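Local coordinates for mundticin KS immunity protein (Enterococcus mundtii, PDB 2ZRR) that contributes to the self-protection of its bacteriocin-producing host, probably by guarding the cell against mundticin KS, at residues G62-K67 with S80-E85; I41-D46 with S102-E107. All coordinates share one frame; numbering follows the deposited sequence.

Interaction 1: residues G62-K67 with S80-E85; sequences GSYLKK and SRMNIE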
loop_
_atom_site.group_PDB
_atom_site.type_symbol
_atom_site.label_atom_id
_atom_site.label_comp_id
_atom_site.label_asym_id
_atom_site.label_seq_id
_atom_site.Cartn_x
_atom_site.Cartn_y
_atom_site.Cartn_z
ATOM N N GLY A 62 4.538 -4.368 0.080
ATOM C CA GLY A 62 4.727 -5.785 -0.180
ATOM C C GLY A 62 4.207 -6.620 0.967
ATOM O O GLY A 62 3.569 -7.653 0.766
ATOM N N SER A 63 4.464 -6.156 2.182
ATOM C CA SER A 63 4.009 -6.866 3.367
ATOM C C SER A 63 2.481 -6.948 3.443
ATOM O O SER A 63 1.922 -8.011 3.734
ATOM C CB SER A 63 4.550 -6.189 4.626
ATOM O OG SER A 63 3.781 -6.562 5.762
ATOM N N TYR A 64 1.795 -5.838 3.177
ATOM C CA TYR A 64 0.343 -5.861 3.250
ATOM C C TYR A 64 -0.323 -6.601 2.109
ATOM O O TYR A 64 -1.442 -7.104 2.261
ATOM C CB TYR A 64 -0.198 -4.445 3.392
ATOM C CG TYR A 64 -0.182 -4.045 4.836
ATOM C CD1 TYR A 64 0.961 -3.490 5.408
ATOM C CD2 TYR A 64 -1.273 -4.316 5.664
ATOM C CE1 TYR A 64 1.022 -3.218 6.772
ATOM C CE2 TYR A 64 -1.226 -4.052 7.028
ATOM C CZ TYR A 64 -0.073 -3.504 7.581
ATOM O OH TYR A 64 -0.014 -3.249 8.941
ATOM N N LEU A 65 0.364 -6.698 0.973
ATOM C CA LEU A 65 -0.194 -7.434 -0.147
ATOM C C LEU A 65 -0.319 -8.900 0.283
ATOM O O LEU A 65 -1.347 -9.541 0.044
ATOM C CB LEU A 65 0.703 -7.307 -1.380
ATOM C CG LEU A 65 0.323 -8.198 -2.569
ATOM C CD1 LEU A 65 -1.081 -7.875 -3.056
ATOM C CD2 LEU A 65 1.334 -7.993 -3.681
ATOM N N LYS A 66 0.709 -9.437 0.937
ATOM C CA LYS A 66 0.618 -10.828 1.377
ATOM C C LYS A 66 -0.398 -10.981 2.512
ATOM O O LYS A 66 -1.116 -11.979 2.578
ATOM C CB LYS A 66 1.988 -11.368 1.809
ATOM C CG LYS A 66 2.808 -10.422 2.625
ATOM C CD LYS A 66 3.872 -11.181 3.396
ATOM C CE LYS A 66 3.743 -10.939 4.896
ATOM N NZ LYS A 66 2.422 -10.336 5.255
ATOM N N LYS A 67 -0.468 -9.997 3.404
ATOM C CA LYS A 67 -1.442 -10.054 4.499
ATOM C C LYS A 67 -2.849 -10.106 3.929
ATOM O O LYS A 67 -3.707 -10.810 4.461
ATOM C CB LYS A 67 -1.330 -8.828 5.405
ATOM C CG LYS A 67 -0.176 -8.867 6.383
ATOM C CD LYS A 67 -0.232 -7.681 7.329
ATOM C CE LYS A 67 0.967 -7.659 8.264
ATOM N NZ LYS A 67 2.108 -6.894 7.693
ATOM N N SER A 80 -6.384 -0.361 7.791
ATOM C CA SER A 80 -6.306 0.672 8.817
ATOM C C SER A 80 -4.922 0.596 9.471
ATOM O O SER A 80 -4.313 1.620 9.801
ATOM C CB SER A 80 -7.400 0.454 9.866
ATOM O OG SER A 80 -8.683 0.427 9.263
ATOM N N ARG A 81 -4.434 -0.631 9.643
ATOM C CA ARG A 81 -3.122 -0.880 10.239
ATOM C C ARG A 81 -2.017 -0.488 9.255
ATOM O O ARG A 81 -0.949 -0.009 9.647
ATOM C CB ARG A 81 -3.002 -2.364 10.623
ATOM C CG ARG A 81 -3.817 -2.728 11.869
ATOM C CD ARG A 81 -3.973 -4.233 12.090
ATOM N NE ARG A 81 -4.464 -4.513 13.442
ATOM C CZ ARG A 81 -4.761 -5.721 13.919
ATOM N NH1 ARG A 81 -4.624 -6.801 13.164
ATOM N NH2 ARG A 81 -5.202 -5.846 15.164
ATOM N N MET A 82 -2.292 -0.683 7.971
ATOM C CA MET A 82 -1.337 -0.357 6.925
ATOM C C MET A 82 -1.244 1.141 6.758
ATOM O O MET A 82 -0.162 1.690 6.580
ATOM C CB MET A 82 -1.772 -0.982 5.604
ATOM C CG MET A 82 -1.036 -0.432 4.395
ATOM S SD MET A 82 -1.726 -1.032 2.845
ATOM C CE MET A 82 -0.340 -0.753 1.757
ATOM N N ASN A 83 -2.398 1.793 6.800
ATOM C CA ASN A 83 -2.477 3.237 6.654
ATOM C C ASN A 83 -1.476 3.879 7.598
ATOM O O ASN A 83 -0.768 4.816 7.231
ATOM C CB ASN A 83 -3.895 3.710 6.985
ATOM C CG ASN A 83 -4.035 5.222 6.954
ATOM O OD1 ASN A 83 -3.259 5.922 6.296
ATOM N ND2 ASN A 83 -5.034 5.736 7.669
ATOM N N ILE A 84 -1.415 3.362 8.818
ATOM C CA ILE A 84 -0.494 3.888 9.806
ATOM C C ILE A 84 0.944 3.644 9.355
ATOM O O ILE A 84 1.774 4.557 9.350
ATOM C CB ILE A 84 -0.735 3.218 11.168
ATOM C CG1 ILE A 84 -2.111 3.624 11.698
ATOM C CG2 ILE A 84 0.353 3.615 12.154
ATOM C CD1 ILE A 84 -2.336 5.131 11.742
ATOM N N GLU A 85 1.228 2.408 8.960
ATOM C CA GLU A 85 2.556 2.025 8.505
ATOM C C GLU A 85 3.108 2.883 7.369
ATOM O O GLU A 85 4.249 3.329 7.435
ATOM C CB GLU A 85 2.543 0.568 8.069
ATOM C CG GLU A 85 3.479 -0.307 8.852
ATOM C CD GLU A 85 3.125 -1.767 8.722
ATOM O OE1 GLU A 85 3.779 -2.469 7.920
ATOM O OE2 GLU A 85 2.190 -2.209 9.423
#
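Tyr64 reaches from helix 55-70 onto Met82, Arg81 and Glu85 of helix 75-90, and a single aromatic residue thereby carries nearly all of the contact between 62-67 and 80-85. Just before it in the chain, Ser63 OG accepts a hydrogen bond from Lys67 NZ at 2.6 Å, consistent with holding the Lys67 chain across the tyrosine. The Tyr64 ring itself is clasped from both faces. Met82 CB stands 3.3 Å from the ring centroid, only 9° off the normal, in a CH-pi contact. With CG anti to the backbone N (chi1 166°), the extended Met82 chain then runs back along the tyrosine, and its SD meets the ring obliquely, 4.6 Å from the centroid, in a Met-aromatic contact. At the rim, Tyr64 OH donates a very short hydrogen bond of 2.5 Å to Glu85 OE2, the carboxylate being turned 56° from the ring plane. Arg81 adds its CB, 3.5 Å from the same OH, before its guanidinium leads away. Further along, Lys67 lays its CD over the opposite face of the ring, towards the rim. The two antiparallel helices belong to a four-helix bundle, in which Met82 also touches Leu108 of helix 99-109 while Leu65 packs on Glu38 of helix 33-48.

Interaction 2: residues I41-D46 with S102-E107; sequences ITELLD and SKKLKE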
loop_
_atom_site.group_PDB
_atom_site.type_symbol
_atom_site.label_atom_id
_atom_site.label_comp_id
_atom_site.label_asym_id
_atom_site.label_seq_id
_atom_site.Cartn_x
_atom_site.Cartn_y
_atom_site.Cartn_z
ATOM N N ILE A 41 -2.097 -2.228 -4.942
ATOM C CA ILE A 41 -0.769 -2.435 -4.374
ATOM C C ILE A 41 0.165 -3.020 -5.430
ATOM O O ILE A 41 1.306 -2.585 -5.576
ATOM C CB ILE A 41 -0.843 -3.362 -3.124
ATOM C CG1 ILE A 41 -1.399 -2.564 -1.936
ATOM C CG2 ILE A 41 0.545 -3.926 -2.791
ATOM C CD1 ILE A 41 -2.336 -3.348 -1.038
ATOM N N THR A 42 -0.326 -3.995 -6.179
ATOM C CA THR A 42 0.483 -4.608 -7.226
ATOM C C THR A 42 0.948 -3.521 -8.199
ATOM O O THR A 42 2.128 -3.405 -8.503
ATOM C CB THR A 42 -0.332 -5.677 -7.979
ATOM O OG1 THR A 42 -0.754 -6.692 -7.057
ATOM C CG2 THR A 42 0.494 -6.309 -9.077
ATOM N N GLU A 43 -0.001 -2.716 -8.665
ATOM C CA GLU A 43 0.285 -1.625 -9.593
ATOM C C GLU A 43 1.317 -0.673 -9.010
ATOM O O GLU A 43 2.286 -0.306 -9.674
ATOM C CB GLU A 43 -1.000 -0.847 -9.892
ATOM C CG GLU A 43 -2.013 -1.641 -10.677
ATOM C CD GLU A 43 -3.346 -0.923 -10.788
ATOM O OE1 GLU A 43 -3.627 -0.040 -9.942
ATOM O OE2 GLU A 43 -4.108 -1.249 -11.725
ATOM N N LEU A 44 1.091 -0.269 -7.765
ATOM C CA LEU A 44 1.984 0.645 -7.074
ATOM C C LEU A 44 3.408 0.114 -6.963
ATOM O O LEU A 44 4.369 0.840 -7.208
ATOM C CB LEU A 44 1.444 0.928 -5.679
ATOM C CG LEU A 44 0.772 2.283 -5.524
ATOM C CD1 LEU A 44 -0.214 2.232 -4.373
ATOM C CD2 LEU A 44 1.837 3.339 -5.291
ATOM N N LEU A 45 3.536 -1.154 -6.581
ATOM C CA LEU A 45 4.847 -1.779 -6.431
ATOM C C LEU A 45 5.559 -1.843 -7.769
ATOM O O LEU A 45 6.759 -1.577 -7.869
ATOM C CB LEU A 45 4.695 -3.186 -5.865
ATOM C CG LEU A 45 4.664 -3.205 -4.346
ATOM C CD1 LEU A 45 4.303 -4.598 -3.866
ATOM C CD2 LEU A 45 6.016 -2.766 -3.813
ATOM N N ASP A 46 4.806 -2.204 -8.799
ATOM C CA ASP A 46 5.342 -2.296 -10.148
ATOM C C ASP A 46 5.862 -0.926 -10.610
ATOM O O ASP A 46 6.812 -0.831 -11.390
ATOM C CB ASP A 46 4.242 -2.776 -11.094
ATOM C CG ASP A 46 4.754 -3.743 -12.143
ATOM O OD1 ASP A 46 4.271 -4.894 -12.164
ATOM O OD2 ASP A 46 5.634 -3.357 -12.948
ATOM N N SER A 102 0.741 9.103 -5.213
ATOM C CA SER A 102 0.044 9.486 -3.984
ATOM C C SER A 102 -1.462 9.301 -4.165
ATOM O O SER A 102 -2.175 8.978 -3.213
ATOM C CB SER A 102 0.332 10.941 -3.636
ATOM O OG SER A 102 0.941 11.587 -4.730
ATOM N N LYS A 103 -1.940 9.506 -5.389
ATOM C CA LYS A 103 -3.356 9.347 -5.682
ATOM C C LYS A 103 -3.706 7.877 -5.639
ATOM O O LYS A 103 -4.810 7.508 -5.243
ATOM C CB LYS A 103 -3.693 9.925 -7.059
ATOM C CG LYS A 103 -3.925 11.435 -7.054
ATOM C CD LYS A 103 -4.884 11.856 -8.158
ATOM C CE LYS A 103 -4.134 12.385 -9.374
ATOM N NZ LYS A 103 -4.326 11.511 -10.570
ATOM N N LYS A 104 -2.761 7.035 -6.050
ATOM C CA LYS A 104 -2.974 5.589 -6.031
ATOM C C LYS A 104 -3.044 5.151 -4.570
ATOM O O LYS A 104 -3.856 4.302 -4.205
ATOM C CB LYS A 104 -1.819 4.870 -6.729
ATOM C CG LYS A 104 -2.188 4.227 -8.047
ATOM C CD LYS A 104 -3.390 3.315 -7.914
ATOM C CE LYS A 104 -3.764 2.704 -9.255
ATOM N NZ LYS A 104 -5.038 3.243 -9.806
ATOM N N LEU A 105 -2.191 5.747 -3.742
ATOM C CA LEU A 105 -2.158 5.443 -2.316
ATOM C C LEU A 105 -3.462 5.882 -1.640
ATOM O O LEU A 105 -4.098 5.099 -0.927
ATOM C CB LEU A 105 -0.971 6.152 -1.653
ATOM C CG LEU A 105 0.310 5.337 -1.421
ATOM C CD1 LEU A 105 1.230 6.094 -0.459
ATOM C CD2 LEU A 105 -0.036 3.957 -0.863
ATOM N N LYS A 106 -3.849 7.139 -1.868
ATOM C CA LYS A 106 -5.075 7.704 -1.295
ATOM C C LYS A 106 -6.278 6.877 -1.728
ATOM O O LYS A 106 -7.221 6.665 -0.960
ATOM C CB LYS A 106 -5.251 9.160 -1.750
ATOM C CG LYS A 106 -4.203 10.118 -1.189
ATOM C CD LYS A 106 -4.552 11.579 -1.453
ATOM C CE LYS A 106 -3.737 12.138 -2.620
ATOM N NZ LYS A 106 -3.217 13.514 -2.365
ATOM N N GLU A 107 -6.231 6.414 -2.972
ATOM C CA GLU A 107 -7.290 5.594 -3.538
ATOM C C GLU A 107 -7.303 4.245 -2.801
ATOM O O GLU A 107 -8.336 3.576 -2.696
ATOM C CB GLU A 107 -7.021 5.418 -5.033
ATOM C CG GLU A 107 -7.735 4.269 -5.709
ATOM C CD GLU A 107 -7.294 4.108 -7.158
ATOM O OE1 GLU A 107 -7.794 3.189 -7.851
ATOM O OE2 GLU A 107 -6.441 4.911 -7.599
#
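The antiparallel four-helix bundle brings its first and last helices together here, through an apolar seam bordered by a salt-bridge network. Leu44 of helix 33-48 points at helix 99-109, and its CD1 meets Leu105 CD2 at 3.9 Å, the two leucine side chains crossing at about a right angle. The CG of Leu44 lies 3.9 Å from Lys104 CB, so the lower part of the lysine extends the apolar surface. Beyond that the Lys104 chain bends at chi2 (-53°) and again at chi4, which carries its ammonium round to the acids. Lys104 NZ binds Glu107 OE2, one turn on in its own helix, at 3.1 Å; the nitrogen comes from the syn side but 27° out of the carboxylate plane. A second bond, to Glu107 OE1, is weak. From the facing helix the extended Glu43 chain crosses the lysine almost at a right angle, its OE1 3.6 Å from Lys104 NZ in a long and less certain salt bridge. Leu105 continues inward onto Ile86 and Ile90 of helix 75-90. The lysine's positive charge would be expected to favour the ionised form of Glu107 and, if the less certain bridge holds, to ease its repulsion from Glu43.

Overall arrangement
Followed from the N terminus, the chain lays down helix 33-48, then helix 55-70, helix 75-90 and helix 99-109. Interaction 1 joins the middle two and closes a short loop, with 12 residues between its segments. Interaction 2 joins the first and last across 55 residues, so the larger loop encloses the smaller one and the two do not cross. The centres of interactions 1 and 2 lie about 12 Å apart, on opposite sides of the chain's centre. The two contacts also touch: Ile41 CG2 is 3.7 Å from Leu65 CB, and Leu45 CD1 is 3.9 Å from Gly62 CA. The second and third helices and the first and fourth, packed against each other, illustrate how a four-helix bundle gathers around a shared core.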